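Local coordinates for esterase YbfF (Escherichia coli, PDB 3BF7), which probably hydrolyses ester and thioester bonds, as an alpha/beta hydrolase with a helical cap whose domain arrangement forms a unique substrate-binding crevice, at residues 130-133 with 134-138; 147-150 with 151-155; 165-169 with 170-174; 175-178 with 179-183. The protein carries 1 engineered substitution. All coordinates share one frame; numbering follows the deposited sequence.

The four contacts follow one another along the chain, and each is local. Contact 1 closes helix 125-136, contact 2 closes helix 142-149, contact 3 is the hairpin of strands 166-167 and 170-171, and contact 4 spans helices 175-180 and 182-186. All lie between strands 106-112 and 198-201 of the main mixed sheet, an insertion consistent with the helical cap of this esterase. The centres of contacts 1 and 2 are about 11 Å apart, as are those of contacts 1 and 3. Contact 1 touches all three others. Contacts 2 and 4 are the most distant pair, with centres about 21 Å apart and nearest atoms about 10 Å apart.

Contact 1. Residues 130-133 with 134-138; sequences AINA and VSESD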
loop_
_atom_site.group_PDB
_atom_site.type_symbol
_atom_site.label_atom_id
_atom_site.label_comp_id
_atom_site.label_asym_id
_atom_site.label_seq_id
_atom_site.Cartn_x
_atom_site.Cartn_y
_atom_site.Cartn_z
ATOM N N ALA A 130 0.241 20.600 -5.023
ATOM C CA ALA A 130 -1.206 20.631 -5.208
ATOM C C ALA A 130 -1.916 20.541 -3.860
ATOM O O ALA A 130 -2.884 21.261 -3.604
ATOM C CB ALA A 130 -1.641 19.480 -6.105
ATOM N N ILE A 131 -1.435 19.641 -3.007
ATOM C CA ILE A 131 -2.004 19.454 -1.679
ATOM C C ILE A 131 -1.900 20.748 -0.874
ATOM O O ILE A 131 -2.868 21.182 -0.243
ATOM C CB ILE A 131 -1.267 18.305 -0.944
ATOM C CG1 ILE A 131 -1.666 16.966 -1.570
ATOM C CG2 ILE A 131 -1.578 18.330 0.548
ATOM C CD1 ILE A 131 -0.834 15.793 -1.107
ATOM N N ASN A 132 -0.731 21.376 -0.913
ATOM C CA ASN A 132 -0.519 22.615 -0.177
ATOM C C ASN A 132 -1.354 23.763 -0.735
ATOM O O ASN A 132 -1.848 24.602 0.020
ATOM C CB ASN A 132 0.965 22.990 -0.185
ATOM C CG ASN A 132 1.253 24.248 0.614
ATOM O OD1 ASN A 132 1.143 25.364 0.103
ATOM N ND2 ASN A 132 1.613 24.073 1.881
ATOM N N ALA A 133 -1.521 23.796 -2.054
ATOM C CA ALA A 133 -2.310 24.847 -2.687
ATOM C C ALA A 133 -3.760 24.747 -2.220
ATOM O O ALA A 133 -4.415 25.761 -1.974
ATOM C CB ALA A 133 -2.232 24.723 -4.204
ATOM N N VAL A 134 -4.263 23.523 -2.102
ATOM C CA VAL A 134 -5.632 23.321 -1.645
ATOM C C VAL A 134 -5.774 23.826 -0.212
ATOM O O VAL A 134 -6.734 24.527 0.114
ATOM C CB VAL A 134 -6.030 21.825 -1.699
ATOM C CG1 VAL A 134 -7.335 21.603 -0.941
ATOM C CG2 VAL A 134 -6.185 21.380 -3.144
ATOM N N SER A 135 -4.812 23.477 0.636
ATOM C CA SER A 135 -4.834 23.890 2.037
ATOM C C SER A 135 -4.770 25.405 2.199
ATOM O O SER A 135 -5.415 25.968 3.084
ATOM C CB SER A 135 -3.666 23.255 2.795
ATOM O OG SER A 135 -3.783 21.844 2.817
ATOM N N GLU A 136 -3.989 26.060 1.347
ATOM C CA GLU A 136 -3.842 27.510 1.410
ATOM C C GLU A 136 -5.059 28.258 0.880
ATOM O O GLU A 136 -5.293 29.409 1.245
ATOM C CB GLU A 136 -2.592 27.946 0.643
ATOM C CG GLU A 136 -1.290 27.584 1.336
ATOM C CD GLU A 136 -1.174 28.211 2.711
ATOM O OE1 GLU A 136 -1.234 29.456 2.805
ATOM O OE2 GLU A 136 -1.023 27.462 3.700
ATOM N N SER A 137 -5.833 27.604 0.019
ATOM C CA SER A 137 -7.027 28.218 -0.553
ATOM C C SER A 137 -8.166 28.172 0.457
ATOM O O SER A 137 -7.954 27.858 1.624
ATOM C CB SER A 137 -7.451 27.475 -1.817
ATOM O OG SER A 137 -7.959 26.190 -1.499
ATOM N N ASP A 138 -9.373 28.485 0.002
ATOM C CA ASP A 138 -10.541 28.463 0.873
ATOM C C ASP A 138 -11.431 27.281 0.502
ATOM O O ASP A 138 -12.588 27.208 0.915
ATOM C CB ASP A 138 -11.327 29.770 0.743
ATOM C CG ASP A 138 -10.510 30.984 1.139
ATOM O OD1 ASP A 138 -10.029 31.030 2.291
ATOM O OD2 ASP A 138 -10.350 31.894 0.298
#
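Ile-131 O receives the backbone N-H of Ser-135 at 3.1 Å, with the donor tilted 20° from the carbonyl plane. The indole NE1 of Trp-171, from the hairpin, bonds to the same oxygen. Ser-135 OG also lies near Ile-131 O, because its chi1 of -64° sets it beside its own backbone N. The residues on either side repeat the i to i+4 pattern. Val-134 N bonds to Ala-130 O at 3.0 Å, and Glu-136 N bonds to Asn-132 O at 2.9 Å. The side chains of Asn-132 and Glu-136 run side by side and point the same way. Their amide and carboxylate planes are only 11° apart, and Asn-132 OD1 rests 3.5 Å from Glu-136 CG. Both residues are exposed. The opposite side is buried: Val-134 packs on Ala-145 and Met-149 of the next helix and on Trp-171. At the end, Ser-137 N makes a weak bond to Ala-133 O. Ser-137 OG turns back to donate to Val-134 O at 2.6 Å and accepts from Ala-139 N. With an alanine here, Val-134 O would probably lose its hydroxyl donor and Ala-139 N its acceptor, leaving the turn less firmly held. This is the C-terminal end of an alpha-helix: Ser-137 is the first residue to leave helical geometry, and its hydroxyl serves a carbonyl of the last turn.

Contact 2. Residues 147-150 with 151-155; sequences AIMR and QHLNE
His-152 has CG beside its own backbone N and anti to its carbonyl carbon (chi1 -69°), which carries ND1 back toward Ile-148 O. Gln-151 takes the same first torsion (chi1 -54°), which sets its CG close to Ala-147 O and Ile-148 O; beyond CG the chain runs extended. Gln-151 CG is 3.4 Å from Ala-147 O. Ile-148 O is reached by two donors. Gln-151 N bonds to it at 3.0 Å, from above the carbonyl plane. His-152 ND1 makes a weak bond to Ile-148 O at 3.5 Å, and this oxygen lies at the edge of the ring, in its plane. Met-149 O is also shared. Leu-153 N meets Met-149 O at 2.8 Å, nearly along the C=O axis. His-152 N bonds to Met-149 O at 2.9 Å, well above the carbonyl plane. A water donates to Arg-150 O at 2.6 Å and to Asn-154 OD1, joining the two sides of the turn. Met-149 is buried. Met-149 CE and Leu-153 CD1 meet loosely at 4.5 Å. Met-149 also packs on Leu-162 and Leu-163, and Leu-153 on Ile-159. The Arg-150 guanidinium turns elsewhere and forms a salt bridge with Glu-156 of the following helix. The carbonyls of Ile-148 and Met-149 are thus met by backbone N-H groups of the loop and, weakly, by the imidazole, while the water serves Arg-150 O. The weak bond has ND1 as donor, and the negative end of the helix dipole would probably favour a proton on that nitrogen.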
loop_
_atom_site.group_PDB
_atom_site.type_symbol
_atom_site.label_atom_id
_atom_site.label_comp_id
_atom_site.label_asym_id
_atom_site.label_seq_id
_atom_site.Cartn_x
_atom_site.Cartn_y
_atom_site.Cartn_z
ATOM N N ALA A 147 -10.575 21.533 -8.574
ATOM C CA ALA A 147 -10.305 22.644 -9.482
ATOM C C ALA A 147 -8.898 23.189 -9.275
ATOM O O ALA A 147 -8.200 23.520 -10.232
ATOM C CB ALA A 147 -11.335 23.752 -9.274
ATOM N N ILE A 148 -8.483 23.280 -8.016
ATOM C CA ILE A 148 -7.156 23.782 -7.689
ATOM C C ILE A 148 -6.077 22.776 -8.069
ATOM O O ILE A 148 -5.052 23.137 -8.647
ATOM C CB ILE A 148 -7.040 24.089 -6.184
ATOM C CG1 ILE A 148 -7.996 25.225 -5.822
ATOM C CG2 ILE A 148 -5.604 24.450 -5.826
ATOM C CD1 ILE A 148 -8.037 25.534 -4.355
ATOM N N MET A 149 -6.316 21.510 -7.751
ATOM C CA MET A 149 -5.346 20.468 -8.045
ATOM C C MET A 149 -5.086 20.281 -9.533
ATOM O O MET A 149 -3.977 19.918 -9.929
ATOM C CB MET A 149 -5.802 19.158 -7.411
ATOM C CG MET A 149 -5.925 19.277 -5.905
ATOM S SD MET A 149 -6.365 17.745 -5.098
ATOM C CE MET A 149 -4.748 16.977 -4.925
ATOM N N ARG A 150 -6.097 20.533 -10.357
ATOM C CA ARG A 150 -5.935 20.388 -11.798
ATOM C C ARG A 150 -4.978 21.438 -12.350
ATOM O O ARG A 150 -4.541 21.342 -13.494
ATOM C CB ARG A 150 -7.286 20.494 -12.511
ATOM C CG ARG A 150 -8.261 19.391 -12.150
ATOM C CD ARG A 150 -9.401 19.296 -13.154
ATOM N NE ARG A 150 -10.360 18.262 -12.774
ATOM C CZ ARG A 150 -11.374 18.452 -11.937
ATOM N NH1 ARG A 150 -11.575 19.644 -11.393
ATOM N NH2 ARG A 150 -12.178 17.442 -11.631
ATOM N N GLN A 151 -4.657 22.436 -11.533
ATOM C CA GLN A 151 -3.739 23.495 -11.941
ATOM C C GLN A 151 -2.299 23.040 -11.720
ATOM O O GLN A 151 -1.353 23.696 -12.162
ATOM C CB GLN A 151 -4.009 24.768 -11.133
ATOM C CG GLN A 151 -5.458 25.232 -11.187
ATOM C CD GLN A 151 -5.713 26.477 -10.357
ATOM O OE1 GLN A 151 -6.851 26.937 -10.246
ATOM N NE2 GLN A 151 -4.657 27.030 -9.771
ATOM N N HIS A 152 -2.146 21.909 -11.033
ATOM C CA HIS A 152 -0.832 21.348 -10.730
ATOM C C HIS A 152 -0.621 19.974 -11.348
ATOM O O HIS A 152 0.498 19.614 -11.716
ATOM C CB HIS A 152 -0.645 21.198 -9.218
ATOM C CG HIS A 152 -0.524 22.493 -8.483
ATOM N ND1 HIS A 152 -1.609 23.283 -8.172
ATOM C CD2 HIS A 152 0.563 23.137 -8.001
ATOM C CE1 HIS A 152 -1.194 24.359 -7.526
ATOM N NE2 HIS A 152 0.119 24.295 -7.410
ATOM N N LEU A 153 -1.703 19.209 -11.441
ATOM C CA LEU A 153 -1.649 17.848 -11.956
ATOM C C LEU A 153 -2.576 17.658 -13.146
ATOM O O LEU A 153 -3.638 18.268 -13.216
ATOM C CB LEU A 153 -2.052 16.873 -10.846
ATOM C CG LEU A 153 -1.343 17.036 -9.498
ATOM C CD1 LEU A 153 -2.057 16.205 -8.440
ATOM C CD2 LEU A 153 0.117 16.629 -9.626
ATOM N N ASN A 154 -2.177 16.801 -14.079
ATOM C CA ASN A 154 -3.011 16.548 -15.244
ATOM C C ASN A 154 -3.515 15.114 -15.325
ATOM O O ASN A 154 -4.090 14.703 -16.333
ATOM C CB ASN A 154 -2.272 16.936 -16.524
ATOM C CG ASN A 154 -2.145 18.439 -16.676
ATOM O OD1 ASN A 154 -1.303 19.073 -16.040
ATOM N ND2 ASN A 154 -3.003 19.022 -17.503
ATOM N N GLU A 155 -3.298 14.356 -14.255
ATOM C CA GLU A 155 -3.763 12.976 -14.179
ATOM C C GLU A 155 -4.998 12.979 -13.283
ATOM O O GLU A 155 -4.885 12.991 -12.057
ATOM C CB GLU A 155 -2.681 12.072 -13.580
ATOM C CG GLU A 155 -1.683 11.506 -14.590
ATOM C CD GLU A 155 -0.812 12.561 -15.249
ATOM O OE1 GLU A 155 0.027 12.189 -16.096
ATOM O OE2 GLU A 155 -0.958 13.758 -14.926
HETATM O O HOH W 1 -2.542 21.711 -15.166
#

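Contact 3. Residues 165-169 with 170-174; sequences SFVDG and EWRFN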
loop_
_atom_site.group_PDB
_atom_site.type_symbol
_atom_site.label_atom_id
_atom_site.label_comp_id
_atom_site.label_asym_id
_atom_site.label_seq_id
_atom_site.Cartn_x
_atom_site.Cartn_y
_atom_site.Cartn_z
ATOM N N SER A 165 -9.006 11.429 0.427
ATOM C CA SER A 165 -8.509 11.818 1.740
ATOM C C SER A 165 -8.794 13.277 2.091
ATOM O O SER A 165 -8.264 13.795 3.072
ATOM C CB SER A 165 -7.004 11.548 1.833
ATOM O OG SER A 165 -6.742 10.158 1.904
ATOM N N PHE A 166 -9.620 13.943 1.289
ATOM C CA PHE A 166 -9.973 15.330 1.565
ATOM C C PHE A 166 -11.373 15.304 2.166
ATOM O O PHE A 166 -12.350 15.042 1.467
ATOM C CB PHE A 166 -9.966 16.165 0.280
ATOM C CG PHE A 166 -10.071 17.646 0.522
ATOM C CD1 PHE A 166 -9.059 18.325 1.192
ATOM C CD2 PHE A 166 -11.187 18.359 0.096
ATOM C CE1 PHE A 166 -9.154 19.693 1.437
ATOM C CE2 PHE A 166 -11.292 19.730 0.337
ATOM C CZ PHE A 166 -10.274 20.397 1.008
ATOM N N VAL A 167 -11.463 15.555 3.468
ATOM C CA VAL A 167 -12.745 15.534 4.168
ATOM C C VAL A 167 -12.869 16.725 5.112
ATOM O O VAL A 167 -11.908 17.094 5.788
ATOM C CB VAL A 167 -12.902 14.231 4.990
ATOM C CG1 VAL A 167 -14.306 14.142 5.567
ATOM C CG2 VAL A 167 -12.604 13.025 4.117
ATOM N N ASP A 168 -14.058 17.318 5.159
ATOM C CA ASP A 168 -14.315 18.472 6.011
ATOM C C ASP A 168 -13.273 19.564 5.787
ATOM O O ASP A 168 -12.873 20.259 6.721
ATOM C CB ASP A 168 -14.325 18.054 7.483
ATOM C CG ASP A 168 -15.386 17.015 7.785
ATOM O OD1 ASP A 168 -16.570 17.276 7.487
ATOM O OD2 ASP A 168 -15.039 15.941 8.318
ATOM N N GLY A 169 -12.835 19.699 4.538
ATOM C CA GLY A 169 -11.850 20.709 4.191
ATOM C C GLY A 169 -10.463 20.477 4.761
ATOM O O GLY A 169 -9.680 21.415 4.893
ATOM N N GLU A 170 -10.151 19.231 5.097
ATOM C CA GLU A 170 -8.847 18.897 5.655
ATOM C C GLU A 170 -8.320 17.604 5.054
ATOM O O GLU A 170 -9.096 16.737 4.653
ATOM C CB GLU A 170 -8.948 18.734 7.175
ATOM C CG GLU A 170 -9.246 20.015 7.936
ATOM C CD GLU A 170 -8.111 21.014 7.857
ATOM O OE1 GLU A 170 -6.974 20.650 8.225
ATOM O OE2 GLU A 170 -8.355 22.162 7.428
ATOM N N TRP A 171 -6.997 17.484 4.983
ATOM C CA TRP A 171 -6.380 16.274 4.460
ATOM C C TRP A 171 -6.290 15.253 5.584
ATOM O O TRP A 171 -5.876 15.580 6.695
ATOM C CB TRP A 171 -4.976 16.565 3.926
ATOM C CG TRP A 171 -4.975 17.429 2.710
ATOM C CD1 TRP A 171 -4.575 18.732 2.628
ATOM C CD2 TRP A 171 -5.417 17.058 1.404
ATOM N NE1 TRP A 171 -4.742 19.196 1.345
ATOM C CE2 TRP A 171 -5.259 18.189 0.573
ATOM C CE3 TRP A 171 -5.935 15.878 0.852
ATOM C CZ2 TRP A 171 -5.597 18.174 -0.784
ATOM C CZ3 TRP A 171 -6.272 15.864 -0.497
ATOM C CH2 TRP A 171 -6.100 17.006 -1.299
ATOM N N ARG A 172 -6.682 14.017 5.294
ATOM C CA ARG A 172 -6.633 12.952 6.287
ATOM C C ARG A 172 -5.192 12.561 6.597
ATOM O O ARG A 172 -4.876 12.183 7.727
ATOM C CB ARG A 172 -7.422 11.731 5.795
ATOM C CG ARG A 172 -8.940 11.858 5.954
ATOM C CD ARG A 172 -9.327 11.739 7.422
ATOM N NE ARG A 172 -10.684 12.191 7.734
ATOM C CZ ARG A 172 -11.773 11.427 7.696
ATOM N NH1 ARG A 172 -11.692 10.149 7.350
ATOM N NH2 ARG A 172 -12.947 11.939 8.043
ATOM N N PHE A 173 -4.317 12.647 5.597
ATOM C CA PHE A 173 -2.922 12.299 5.827
ATOM C C PHE A 173 -2.134 13.463 6.432
ATOM O O PHE A 173 -2.513 14.629 6.301
ATOM C CB PHE A 173 -2.258 11.758 4.543
ATOM C CG PHE A 173 -2.625 12.496 3.283
ATOM C CD1 PHE A 173 -2.246 13.818 3.092
ATOM C CD2 PHE A 173 -3.326 11.848 2.268
ATOM C CE1 PHE A 173 -2.552 14.484 1.904
ATOM C CE2 PHE A 173 -3.634 12.504 1.080
ATOM C CZ PHE A 173 -3.248 13.824 0.899
ATOM N N ASN A 174 -1.047 13.117 7.114
ATOM C CA ASN A 174 -0.183 14.069 7.818
ATOM C C ASN A 174 0.854 14.654 6.866
ATOM O O ASN A 174 1.985 14.170 6.791
ATOM C CB ASN A 174 0.504 13.327 8.966
ATOM C CG ASN A 174 1.168 14.253 9.954
ATOM O OD1 ASN A 174 1.313 15.449 9.709
ATOM N ND2 ASN A 174 1.585 13.698 11.084
HETATM O O HOH W 2 -13.891 14.608 10.075
HETATM O O HOH W 3 -11.287 23.173 7.269
#
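Backbone hydrogen bonds join Ser-165 and Val-167 to Arg-172 and Glu-170. Arg-172 N bonds to Ser-165 O at 2.7 Å, and Val-167 N bonds to Glu-170 O at 2.9 Å, both in the carbonyl plane. Glu-170 N returns a bond to Val-167 O, closing a type I' turn through Asp-168 and Gly-169. Both turn residues have positive phi, which suits the glycine. The aromatic contact lies on the other face of the hairpin from Val-167 and Glu-170. The Phe-166 ring presents its edge to the face of the Trp-171 six-membered ring, with centroids 4.9 Å apart and planes at 56°. Phe-166 CD1 sits over the centre of the indole. Trp-171 packs in turn on Met-149. Ser-165 CB also touches the Phe-173 ring at CE2, 3.6 Å away. Apolar packing on a flat cation comes next: Val-167 CG2 lies over one face of the Arg-172 guanidinium, 4.0 Å above its plane. The charged groups themselves do not meet. Arg-172 NH2 and Asp-168 OD2 stay 4.5 Å apart, beyond a salt bridge. A water donates to Asp-168 OD2 and is weakly held by Arg-172 NH2. The attraction between these opposite charges is therefore probably modest and partly relayed by water.

Contact 4. Residues 175-178 with 179-183; sequences VPVL and WDQYP
Leu-178 O lies at the edge of the Tyr-182 ring, near its plane, and is 3.4 Å from Tyr-182 CB. The ring of His-124 meets the Tyr-182 ring with planes at about 70°, and Tyr-182 OH is hydrogen-bonded to His-124 ND1 and Arg-123 N. The indole of Trp-179 has its own partners: an edge-to-face stack with Phe-128 and a cation-pi contact with Arg-122. Asp-180 and Gln-181 bring two more flat groups together. Gln-181 NE2 donates to Asp-180 OD2 at 2.9 Å, meeting the carboxylate from above its plane, 36° out of it. A bend in the Gln-181 chain (chi2 -76°) carries the amide to this place. Three alpha-helical bonds hold the backbone: Trp-179 N to Val-175 O, Asp-180 N to Pro-176 O, and Gln-181 N to Val-177 O, the last at 2.8 Å. Gln-181 then leaves helical geometry and takes the N-cap position of helix 182-186. This is a kinked pair of short helices, consistent with the end of the cap where the chain returns to the core. Tyr-182 N turns to Trp-179 O at 3.2 Å instead of continuing the i to i+4 bonding. Val-177 and Gln-181 lie side by side, with Val-177 CG1 4.0 Å from Gln-181 CG. Gln-181 OE1 accepts from Met-62 N. An alanine in place of Gln-181 would probably deprive Asp-180 of its amide partner and Met-62 N of its acceptor, and uncover one side of Val-177. One turn back, Asp-180 CB rests 3.3 Å from Pro-176 O.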
loop_
_atom_site.group_PDB
_atom_site.type_symbol
_atom_site.label_atom_id
_atom_site.label_comp_id
_atom_site.label_asym_id
_atom_site.label_seq_id
_atom_site.Cartn_x
_atom_site.Cartn_y
_atom_site.Cartn_z
ATOM N N VAL A 175 0.477 15.716 6.164
ATOM C CA VAL A 175 1.351 16.319 5.168
ATOM C C VAL A 175 2.762 16.710 5.613
ATOM O O VAL A 175 3.736 16.332 4.963
ATOM C CB VAL A 175 0.661 17.529 4.494
ATOM C CG1 VAL A 175 1.540 18.076 3.376
ATOM C CG2 VAL A 175 -0.694 17.101 3.937
ATOM N N PRO A 176 2.903 17.456 6.722
ATOM C CA PRO A 176 4.255 17.838 7.150
ATOM C C PRO A 176 5.186 16.654 7.404
ATOM O O PRO A 176 6.372 16.709 7.087
ATOM C CB PRO A 176 4.000 18.648 8.419
ATOM C CG PRO A 176 2.660 19.259 8.161
ATOM C CD PRO A 176 1.885 18.108 7.566
ATOM N N VAL A 177 4.648 15.585 7.982
ATOM C CA VAL A 177 5.452 14.408 8.273
ATOM C C VAL A 177 5.782 13.624 7.006
ATOM O O VAL A 177 6.906 13.147 6.848
ATOM C CB VAL A 177 4.747 13.495 9.300
ATOM C CG1 VAL A 177 5.500 12.182 9.444
ATOM C CG2 VAL A 177 4.687 14.203 10.651
ATOM N N LEU A 178 4.817 13.492 6.100
ATOM C CA LEU A 178 5.082 12.769 4.862
ATOM C C LEU A 178 6.145 13.506 4.049
ATOM O O LEU A 178 6.933 12.886 3.334
ATOM C CB LEU A 178 3.795 12.595 4.052
ATOM C CG LEU A 178 2.736 11.736 4.760
ATOM C CD1 LEU A 178 1.527 11.568 3.855
ATOM C CD2 LEU A 178 3.321 10.376 5.129
ATOM N N TRP A 179 6.175 14.830 4.164
ATOM C CA TRP A 179 7.179 15.620 3.461
ATOM C C TRP A 179 8.535 15.433 4.134
ATOM O O TRP A 179 9.526 15.098 3.487
ATOM C CB TRP A 179 6.807 17.106 3.475
ATOM C CG TRP A 179 7.880 17.993 2.903
ATOM C CD1 TRP A 179 8.881 18.625 3.589
ATOM C CD2 TRP A 179 8.074 18.315 1.523
ATOM N NE1 TRP A 179 9.685 19.321 2.718
ATOM C CE2 TRP A 179 9.212 19.148 1.443
ATOM C CE3 TRP A 179 7.397 17.979 0.344
ATOM C CZ2 TRP A 179 9.688 19.652 0.230
ATOM C CZ3 TRP A 179 7.871 18.481 -0.862
ATOM C CH2 TRP A 179 9.006 19.308 -0.909
ATOM N N ASP A 180 8.569 15.638 5.443
ATOM C CA ASP A 180 9.806 15.513 6.199
ATOM C C ASP A 180 10.450 14.134 6.079
ATOM O O ASP A 180 11.670 14.015 5.964
ATOM C CB ASP A 180 9.542 15.815 7.672
ATOM C CG ASP A 180 10.797 15.745 8.506
ATOM O OD1 ASP A 180 11.654 16.641 8.362
ATOM O OD2 ASP A 180 10.934 14.789 9.293
ATOM N N GLN A 181 9.624 13.095 6.097
ATOM C CA GLN A 181 10.110 11.724 6.036
ATOM C C GLN A 181 10.127 11.127 4.634
ATOM O O GLN A 181 10.436 9.950 4.464
ATOM C CB GLN A 181 9.249 10.852 6.953
ATOM C CG GLN A 181 9.248 11.317 8.398
ATOM C CD GLN A 181 10.525 10.951 9.112
ATOM O OE1 GLN A 181 10.730 9.793 9.469
ATOM N NE2 GLN A 181 11.401 11.931 9.312
ATOM N N TYR A 182 9.823 11.942 3.631
ATOM C CA TYR A 182 9.768 11.457 2.256
ATOM C C TYR A 182 10.944 10.593 1.799
ATOM O O TYR A 182 10.737 9.547 1.187
ATOM C CB TYR A 182 9.590 12.629 1.290
ATOM C CG TYR A 182 9.305 12.190 -0.126
ATOM C CD1 TYR A 182 8.035 11.749 -0.502
ATOM C CD2 TYR A 182 10.313 12.191 -1.086
ATOM C CE1 TYR A 182 7.775 11.319 -1.801
ATOM C CE2 TYR A 182 10.067 11.762 -2.388
ATOM C CZ TYR A 182 8.798 11.327 -2.739
ATOM O OH TYR A 182 8.570 10.900 -4.028
ATOM N N PRO A 183 12.190 11.007 2.088
ATOM C CA PRO A 183 13.321 10.182 1.648
ATOM C C PRO A 183 13.273 8.746 2.166
ATOM O O PRO A 183 13.756 7.826 1.505
ATOM C CB PRO A 183 14.534 10.938 2.185
ATOM C CG PRO A 183 14.073 12.364 2.179
ATOM C CD PRO A 183 12.665 12.253 2.719
#